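Local coordinates for ferredoxin-like protein (Thermotoga maritima, PDB 7KOE) that probably relays electrons between bound flavin and its two iron–sulfur clusters as the ferredoxin-like subunit of an electron transfer flavoprotein complex, at residues D[13-18]-D[80-85]; D[60-65]-D[87-92]. One frame throughout, in Å; residues are numbered along the deposited sequence.

Contact 1. Residues D[13-18]-D[80-85]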
# COMPACT_ATOMS: atom_id res chain seq x y z
N ARG D 13 -13.44 34.71 -6.92
CA ARG D 13 -13.30 36.13 -6.63
C ARG D 13 -14.63 36.74 -7.04
O ARG D 13 -14.88 36.94 -8.23
CB ARG D 13 -12.13 36.77 -7.34
CG ARG D 13 -11.86 38.15 -6.82
CD ARG D 13 -10.52 38.70 -7.23
NE ARG D 13 -9.40 38.08 -6.53
CZ ARG D 13 -8.59 37.20 -7.09
NH1 ARG D 13 -8.77 36.82 -8.33
NH2 ARG D 13 -7.59 36.69 -6.39
N THR D 14 -15.49 36.99 -6.07
CA THR D 14 -16.83 37.46 -6.35
C THR D 14 -16.82 38.94 -6.67
O THR D 14 -16.13 39.73 -6.01
CB THR D 14 -17.75 37.17 -5.18
OG1 THR D 14 -17.48 35.85 -4.67
CG2 THR D 14 -19.18 37.22 -5.61
N ASP D 15 -17.58 39.32 -7.69
CA ASP D 15 -17.77 40.72 -8.08
C ASP D 15 -19.21 41.07 -7.72
O ASP D 15 -20.11 41.00 -8.56
CB ASP D 15 -17.50 40.90 -9.55
CG ASP D 15 -17.13 42.32 -9.90
OD1 ASP D 15 -17.00 43.14 -8.97
OD2 ASP D 15 -16.98 42.61 -11.10
N GLU D 16 -19.43 41.46 -6.47
CA GLU D 16 -20.79 41.62 -5.97
C GLU D 16 -21.46 42.88 -6.49
O GLU D 16 -22.69 42.93 -6.59
CB GLU D 16 -20.80 41.63 -4.45
CG GLU D 16 -20.27 40.37 -3.82
CD GLU D 16 -18.87 40.54 -3.32
OE1 GLU D 16 -18.20 41.50 -3.74
OE2 GLU D 16 -18.43 39.72 -2.49
N GLU D 17 -20.68 43.90 -6.84
CA GLU D 17 -21.26 45.12 -7.37
C GLU D 17 -21.61 45.01 -8.84
O GLU D 17 -22.30 45.88 -9.37
CB GLU D 17 -20.30 46.30 -7.15
CG GLU D 17 -18.97 46.19 -7.87
CD GLU D 17 -17.89 45.48 -7.06
OE1 GLU D 17 -18.15 44.37 -6.54
OE2 GLU D 17 -16.78 46.04 -6.96
N ASN D 18 -21.15 43.96 -9.51
CA ASN D 18 -21.43 43.73 -10.93
C ASN D 18 -22.00 42.34 -11.11
O ASN D 18 -21.26 41.38 -11.35
CB ASN D 18 -20.16 43.91 -11.77
CG ASN D 18 -19.52 45.25 -11.58
OD1 ASN D 18 -18.42 45.36 -11.04
ND2 ASN D 18 -20.20 46.30 -12.03
N TYR D 80 -20.01 36.78 -18.99
CA TYR D 80 -18.98 36.33 -18.10
C TYR D 80 -18.74 37.41 -17.06
O TYR D 80 -19.00 38.59 -17.31
CB TYR D 80 -17.69 36.05 -18.87
CG TYR D 80 -17.65 34.71 -19.55
CD1 TYR D 80 -17.75 33.54 -18.83
CD2 TYR D 80 -17.51 34.62 -20.93
CE1 TYR D 80 -17.71 32.32 -19.45
CE2 TYR D 80 -17.47 33.40 -21.56
CZ TYR D 80 -17.57 32.26 -20.81
OH TYR D 80 -17.53 31.04 -21.44
N PRO D 81 -18.24 37.04 -15.88
CA PRO D 81 -17.71 38.06 -14.98
C PRO D 81 -16.49 38.72 -15.59
O PRO D 81 -15.91 38.24 -16.57
CB PRO D 81 -17.34 37.26 -13.73
CG PRO D 81 -18.14 36.04 -13.81
CD PRO D 81 -18.27 35.72 -15.25
N ARG D 82 -16.06 39.82 -14.98
CA ARG D 82 -14.91 40.55 -15.47
C ARG D 82 -13.64 39.72 -15.32
O ARG D 82 -13.64 38.62 -14.76
CB ARG D 82 -14.75 41.87 -14.73
CG ARG D 82 -16.00 42.69 -14.64
CD ARG D 82 -15.71 44.03 -14.01
NE ARG D 82 -15.47 43.91 -12.57
CZ ARG D 82 -14.92 44.86 -11.83
NH1 ARG D 82 -14.54 46.00 -12.39
NH2 ARG D 82 -14.74 44.67 -10.54
N GLY D 83 -12.54 40.24 -15.86
CA GLY D 83 -11.27 39.57 -15.69
C GLY D 83 -10.88 39.54 -14.22
O GLY D 83 -11.15 40.48 -13.48
N ASN D 84 -10.29 38.41 -13.81
CA ASN D 84 -9.93 38.10 -12.43
C ASN D 84 -11.16 38.04 -11.52
O ASN D 84 -11.09 38.41 -10.36
CB ASN D 84 -8.90 39.08 -11.86
CG ASN D 84 -7.91 38.42 -10.96
OD1 ASN D 84 -8.08 37.27 -10.57
ND2 ASN D 84 -6.86 39.14 -10.59
N TYR D 85 -12.28 37.56 -12.05
CA TYR D 85 -13.48 37.43 -11.22
C TYR D 85 -14.24 36.18 -11.62
O TYR D 85 -14.03 35.62 -12.70
CB TYR D 85 -14.38 38.67 -11.33
CG TYR D 85 -13.89 39.84 -10.52
CD1 TYR D 85 -14.07 39.88 -9.15
CD2 TYR D 85 -13.22 40.89 -11.12
CE1 TYR D 85 -13.62 40.94 -8.40
CE2 TYR D 85 -12.76 41.95 -10.38
CZ TYR D 85 -12.96 41.97 -9.03
OH TYR D 85 -12.51 43.04 -8.28
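Arg82 NH2 donates to Asp15 OD1 at 3.1 Å, a weak bond with an N-H...O angle of 133°, while Arg82 NE meets Asp15 OD2 at 2.5 Å in the same salt bridge, a spacing too short to be taken literally. The carboxylate lies at the guanidinium edge, the two planes only 17° apart, as expected of a bidentate, side-on salt bridge. Asp15 CG stands anti to its own amide nitrogen (chi1 -157°), a setting that also puts it 3.9 Å above the centre of the Tyr85 ring, with Asp15 CB 3.6 Å from Tyr85 CD1. The edge of that ring faces backbone oxygen: Arg13 O is 3.2 Å from Tyr85 CD1. Arg13 runs its methylenes alongside the Asn84 carbonyl, CG being 3.6 Å from Asn84 O; that oxygen lies at the guanidinium edge, in its plane, though the NH1 bond is weak and doubtfully placed. Two turns carry Asp15, Arg82 and Tyr85, type I from Asp15 to Asn18 and type II from Arg82 to Tyr85. Tyr204 of an electron transfer flavoprotein chain makes a cation-pi contact with Arg82 and also packs on Tyr85. Glu17 adds charge alone, its OE2 being 4.3 Å from Arg82 NH2. The buried carboxylate is thus paired with Arg82 while its carbon rests over the Tyr85 ring, and Arg82 probably offsets the charges of Asp15 and nearby Glu17.

Contact 2. Residues D[60-65]-D[87-92]. With SF4 (iron/sulfur cluster), chain M.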
# COMPACT_ATOMS: atom_id res chain seq x y z
N GLY D 60 -22.27 32.12 -6.96
CA GLY D 60 -21.87 30.75 -7.17
C GLY D 60 -21.83 30.29 -8.60
O GLY D 60 -21.64 29.10 -8.84
N CYS D 61 -22.04 31.23 -9.52
CA CYS D 61 -22.06 30.89 -10.97
C CYS D 61 -20.73 30.29 -11.39
O CYS D 61 -19.68 30.90 -11.13
CB CYS D 61 -22.37 32.11 -11.82
SG CYS D 61 -22.67 31.69 -13.55
N LEU D 62 -20.80 29.11 -12.02
CA LEU D 62 -19.66 28.40 -12.57
C LEU D 62 -19.35 28.78 -14.00
O LEU D 62 -18.50 28.15 -14.63
CB LEU D 62 -19.90 26.89 -12.48
CG LEU D 62 -20.00 26.33 -11.07
CD1 LEU D 62 -20.76 25.05 -11.09
CD2 LEU D 62 -18.64 26.09 -10.50
N GLU D 63 -20.06 29.79 -14.54
CA GLU D 63 -19.80 30.41 -15.84
C GLU D 63 -19.91 29.42 -16.99
O GLU D 63 -19.25 29.57 -18.02
CB GLU D 63 -18.44 31.10 -15.88
CG GLU D 63 -18.13 32.00 -14.73
CD GLU D 63 -16.74 32.56 -14.84
OE1 GLU D 63 -16.09 32.33 -15.87
OE2 GLU D 63 -16.29 33.22 -13.89
N CYS D 64 -20.68 28.35 -16.77
CA CYS D 64 -20.84 27.31 -17.82
C CYS D 64 -21.58 27.92 -19.01
O CYS D 64 -21.06 27.85 -20.13
CB CYS D 64 -21.58 26.09 -17.29
SG CYS D 64 -23.02 26.49 -16.29
N GLY D 65 -22.75 28.51 -18.75
CA GLY D 65 -23.52 29.13 -19.81
C GLY D 65 -24.81 28.42 -20.13
O GLY D 65 -25.47 28.76 -21.12
N VAL D 87 -15.53 32.14 -10.99
CA VAL D 87 -14.81 30.94 -10.59
C VAL D 87 -13.34 31.09 -10.92
O VAL D 87 -12.97 31.69 -11.94
CB VAL D 87 -15.37 29.67 -11.25
CG1 VAL D 87 -16.63 29.26 -10.64
CG2 VAL D 87 -15.58 29.89 -12.73
N LEU D 88 -12.50 30.56 -10.05
CA LEU D 88 -11.07 30.46 -10.32
C LEU D 88 -10.73 29.01 -10.06
O LEU D 88 -10.43 28.63 -8.93
CB LEU D 88 -10.26 31.42 -9.47
CG LEU D 88 -10.64 32.89 -9.62
CD1 LEU D 88 -10.05 33.69 -8.51
CD2 LEU D 88 -10.20 33.42 -10.96
N TYR D 89 -10.80 28.20 -11.10
CA TYR D 89 -10.61 26.77 -10.96
C TYR D 89 -9.15 26.46 -10.67
O TYR D 89 -8.27 26.74 -11.48
CB TYR D 89 -11.06 26.03 -12.22
CG TYR D 89 -12.54 25.98 -12.44
CD1 TYR D 89 -13.41 25.53 -11.46
CD2 TYR D 89 -13.08 26.36 -13.66
CE1 TYR D 89 -14.76 25.47 -11.68
CE2 TYR D 89 -14.42 26.31 -13.88
CZ TYR D 89 -15.25 25.86 -12.90
OH TYR D 89 -16.60 25.82 -13.15
N LYS D 90 -8.90 25.91 -9.49
CA LYS D 90 -7.61 25.32 -9.18
C LYS D 90 -7.70 23.84 -9.55
O LYS D 90 -8.70 23.19 -9.24
CB LYS D 90 -7.27 25.54 -7.70
CG LYS D 90 -8.27 24.98 -6.71
CD LYS D 90 -7.96 25.27 -5.28
CE LYS D 90 -8.86 24.43 -4.41
NZ LYS D 90 -10.29 24.78 -4.60
N PHE D 91 -6.66 23.33 -10.21
CA PHE D 91 -6.62 22.02 -10.90
C PHE D 91 -7.93 21.69 -11.62
O PHE D 91 -8.61 20.70 -11.34
CB PHE D 91 -6.18 20.87 -9.97
CG PHE D 91 -6.77 20.89 -8.59
CD1 PHE D 91 -7.98 20.28 -8.32
CD2 PHE D 91 -6.09 21.50 -7.55
CE1 PHE D 91 -8.51 20.31 -7.07
CE2 PHE D 91 -6.62 21.52 -6.28
CZ PHE D 91 -7.83 20.92 -6.05
N GLY D 92 -8.29 22.55 -12.56
CA GLY D 92 -9.54 22.43 -13.28
C GLY D 92 -9.63 21.26 -14.25
O GLY D 92 -8.66 20.90 -14.91
OXT GLY D 92 -10.67 20.64 -14.41
FE1 SF4 M . -23.76 30.31 -13.66
FE2 SF4 M . -23.75 27.80 -15.34
FE3 SF4 M . -25.83 29.94 -15.83
FE4 SF4 M . -25.95 28.26 -13.32
S1 SF4 M . -25.89 27.84 -15.41
S2 SF4 M . -25.89 30.35 -13.73
S3 SF4 M . -23.82 28.21 -13.25
S4 SF4 M . -23.70 29.89 -15.75
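Leu62 and Val87 cross at about a right angle behind the start of a ferredoxin-type Cys-x-x-Cys-x-x-Cys loop, which Cys61 and Cys64 open. Their sulfurs bind two irons of the 4Fe-4S cluster, Cys61 SG to FE1 and Cys64 SG to FE2, both at 1.8 Å; Cys42 and Cys67 also belong to its pocket. Val87 directs its two methyls to different parts of the loop. CG1 lies against the backbone, 3.7 Å from Leu62 CA, and also meets the leucine tip, whereas CG2 sits 3.6 Å from Glu63 CD. Tyr89 likewise crosses Leu62 at about a right angle: Leu62 CD2 comes to the ring edge near its plane, 4.1 Å from Tyr89 CE1. Glu63 and Val87 approach from opposite directions. With chi2 at 177° the glutamate extends fully beyond CG, letting OE2 accept a weak bond from Val87 N at 3.2 Å. The carboxylate's stronger partner is basic: both oxygens form salt bridges to the chain of another protein. Were Glu63 replaced by alanine, the basic partner on that chain would probably lose its mate and Val87 N this acceptor, with a gap beside Val87 CG2. At the other end of the same residue, Glu63 N donates to the cluster ligand Cys61 SG, 3.4 Å away with an N-H...S angle of 154°.

Contacts 1 and 2 have centres 12 Å apart and are joined through the antiparallel pair of strands 12-13 and 86-87, from which segment 13-18 leaves on one strand and segment 87-92 on the other. Glu63 is a direct meeting point: Pro81 CG of contact 1 lies 3.4 Å from Glu63 OE2, and Tyr80 CE1 lies 3.5 Å from Glu63 O. Both contacts border cofactors. The Thr14 side chain is about 4 Å from a bound FAD and about 12 Å from a cluster, whereas 60-65 supplies two cluster cysteines and Gly60, which touches FAD. This placement is consistent with electron passage between flavin and cluster.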